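Local coordinates for protein cellulase (Bacillus sp. BG-CS10, PDB 5E09) that probably hydrolyses internal beta-1,4-glucosidic bonds of cellulose with a family 5 catalytic barrel that is followed by two accessory modules, the last a family 46 carbohydrate-binding module, at residues Asp248-Phe253 / Ile297-Glu302. Numbering follows the deposited sequence.
Sequences DIIDTF and IHHLNE
Leu300 presses its CD2 methyl onto the face of the Phe253 ring. Leu300 CD2 lies 3.4 Å from the Phe253 centroid and 10° off the ring normal, and all six ring carbons fall within 3.9 Å of it, which defines a centred CH-pi contact. A second, looser one involves Ile250, whose CG1 approaches the His299 ring off-centre, nearest to CE1 at 4.0 Å. With CG anti to the carbonyl carbon, chi1 -77° lays the imidazole alongside helix 243-261, with one face to Ile250 CG1. Between the two pairs, Ile249 CG2 meets His299 CB at 4.3 Å.

Behind the Phe253 ring, Thr252 CG2 covers the opposite face, so the phenyl is clamped between two methyls; Thr252 OG1 is itself tied back to Asp248 O at 2.6 Å. An alanine in place of Phe253 would probably open a gap beneath Leu300 CD2 and cost Tyr225 its edge-to-face partner.

The segment axes run nearly parallel, 22° apart and 10.2 Å at closest approach, as expected for successive outer helices of a TIM barrel. Inward, Phe253 and Leu300 both rest on Leu269 of strand 267-272, the barrel strand connecting helices 243-261 and 286-302.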
loop_
_atom_site.group_PDB
_atom_site.type_symbol
_atom_site.label_atom_id
_atom_site.label_comp_id
_atom_site.label_asym_id
_atom_site.label_seq_id
_atom_site.Cartn_x
_atom_site.Cartn_y
_atom_site.Cartn_z
ATOM N N ASP A 248 -6.412 13.055 6.474
ATOM C CA ASP A 248 -5.418 12.271 7.199
ATOM C C ASP A 248 -4.054 12.392 6.531
ATOM O O ASP A 248 -3.024 12.543 7.207
ATOM C CB ASP A 248 -5.831 10.807 7.287
ATOM C CG ASP A 248 -4.952 10.022 8.233
ATOM O OD1 ASP A 248 -5.111 10.195 9.462
ATOM O OD2 ASP A 248 -4.097 9.244 7.751
ATOM N N ILE A 249 -4.042 12.332 5.201
ATOM C CA ILE A 249 -2.790 12.577 4.478
ATOM C C ILE A 249 -2.210 13.977 4.773
ATOM O O ILE A 249 -1.022 14.132 5.147
ATOM C CB ILE A 249 -2.993 12.418 2.964
ATOM C CG1 ILE A 249 -3.307 10.953 2.636
ATOM C CG2 ILE A 249 -1.771 12.913 2.204
ATOM C CD1 ILE A 249 -3.780 10.721 1.223
ATOM N N ILE A 250 -3.060 14.987 4.618
ATOM C CA ILE A 250 -2.643 16.375 4.802
ATOM C C ILE A 250 -2.081 16.629 6.201
ATOM O O ILE A 250 -0.987 17.172 6.336
ATOM C CB ILE A 250 -3.809 17.343 4.527
ATOM C CG1 ILE A 250 -4.083 17.413 3.024
ATOM C CG2 ILE A 250 -3.502 18.733 5.064
ATOM C CD1 ILE A 250 -5.197 18.352 2.659
ATOM N N ASP A 251 -2.821 16.227 7.231
ATOM C CA ASP A 251 -2.379 16.405 8.612
ATOM C C ASP A 251 -1.073 15.659 8.880
ATOM O O ASP A 251 -0.091 16.243 9.392
ATOM C CB ASP A 251 -3.459 15.929 9.594
ATOM C CG ASP A 251 -4.745 16.743 9.498
ATOM O OD1 ASP A 251 -4.721 17.846 8.908
ATOM O OD2 ASP A 251 -5.783 16.286 10.024
ATOM N N THR A 252 -1.062 14.372 8.523
ATOM C CA THR A 252 0.109 13.535 8.764
ATOM C C THR A 252 1.374 14.186 8.227
ATOM O O THR A 252 2.352 14.412 8.964
ATOM C CB THR A 252 -0.037 12.141 8.125
ATOM O OG1 THR A 252 -1.168 11.465 8.690
ATOM C CG2 THR A 252 1.218 11.316 8.361
ATOM N N PHE A 253 1.362 14.523 6.946
ATOM C CA PHE A 253 2.610 14.983 6.366
ATOM C C PHE A 253 2.859 16.467 6.616
ATOM O O PHE A 253 3.984 16.938 6.479
ATOM C CB PHE A 253 2.645 14.609 4.891
ATOM C CG PHE A 253 2.816 13.127 4.684
ATOM C CD1 PHE A 253 4.047 12.531 4.902
ATOM C CD2 PHE A 253 1.738 12.325 4.357
ATOM C CE1 PHE A 253 4.216 11.166 4.753
ATOM C CE2 PHE A 253 1.895 10.956 4.201
ATOM C CZ PHE A 253 3.138 10.374 4.399
ATOM N N ILE A 297 0.859 11.282 -3.506
ATOM C CA ILE A 297 2.154 11.640 -4.071
ATOM C C ILE A 297 2.223 13.144 -4.377
ATOM O O ILE A 297 3.287 13.756 -4.227
ATOM C CB ILE A 297 2.470 10.802 -5.319
ATOM C CG1 ILE A 297 2.662 9.343 -4.901
ATOM C CG2 ILE A 297 3.738 11.306 -6.004
ATOM C CD1 ILE A 297 2.813 8.375 -6.050
ATOM N N HIS A 298 1.096 13.749 -4.755
ATOM C CA HIS A 298 1.071 15.204 -4.882
ATOM C C HIS A 298 1.523 15.872 -3.585
ATOM O O HIS A 298 2.412 16.740 -3.593
ATOM C CB HIS A 298 -0.321 15.713 -5.252
ATOM C CG HIS A 298 -0.471 17.200 -5.124
ATOM N ND1 HIS A 298 0.428 18.088 -5.673
ATOM C CD2 HIS A 298 -1.420 17.951 -4.515
ATOM C CE1 HIS A 298 0.041 19.323 -5.407
ATOM N NE2 HIS A 298 -1.077 19.268 -4.705
ATOM N N HIS A 299 0.931 15.469 -2.464
ATOM C CA HIS A 299 1.244 16.174 -1.221
ATOM C C HIS A 299 2.647 15.843 -0.676
ATOM O O HIS A 299 3.304 16.702 -0.049
ATOM C CB HIS A 299 0.155 15.903 -0.189
ATOM C CG HIS A 299 -1.092 16.695 -0.435
ATOM N ND1 HIS A 299 -1.185 18.040 -0.148
ATOM C CD2 HIS A 299 -2.280 16.343 -0.983
ATOM C CE1 HIS A 299 -2.383 18.480 -0.491
ATOM N NE2 HIS A 299 -3.068 17.473 -0.998
ATOM N N LEU A 300 3.126 14.633 -0.960
ATOM C CA LEU A 300 4.507 14.274 -0.630
ATOM C C LEU A 300 5.479 15.158 -1.396
ATOM O O LEU A 300 6.472 15.640 -0.839
ATOM C CB LEU A 300 4.799 12.804 -0.940
ATOM C CG LEU A 300 4.032 11.743 -0.146
ATOM C CD1 LEU A 300 4.440 10.341 -0.584
ATOM C CD2 LEU A 300 4.226 11.932 1.356
ATOM N N ASN A 301 5.193 15.352 -2.682
ATOM C CA ASN A 301 6.015 16.223 -3.513
ATOM C C ASN A 301 5.998 17.660 -3.018
ATOM O O ASN A 301 7.050 18.288 -2.911
ATOM C CB ASN A 301 5.562 16.162 -4.970
ATOM C CG ASN A 301 5.905 14.840 -5.622
ATOM O OD1 ASN A 301 6.809 14.137 -5.188
ATOM N ND2 ASN A 301 5.183 14.503 -6.686
ATOM N N GLU A 302 4.812 18.175 -2.697
ATOM C CA GLU A 302 4.709 19.523 -2.140
ATOM C C GLU A 302 5.507 19.657 -0.840
ATOM O O GLU A 302 5.935 20.758 -0.480
ATOM C CB GLU A 302 3.244 19.906 -1.891
ATOM C CG GLU A 302 2.576 20.655 -3.043
ATOM C CD GLU A 302 1.180 21.156 -2.693
ATOM O OE1 GLU A 302 0.716 20.904 -1.560
ATOM O OE2 GLU A 302 0.547 21.812 -3.552
#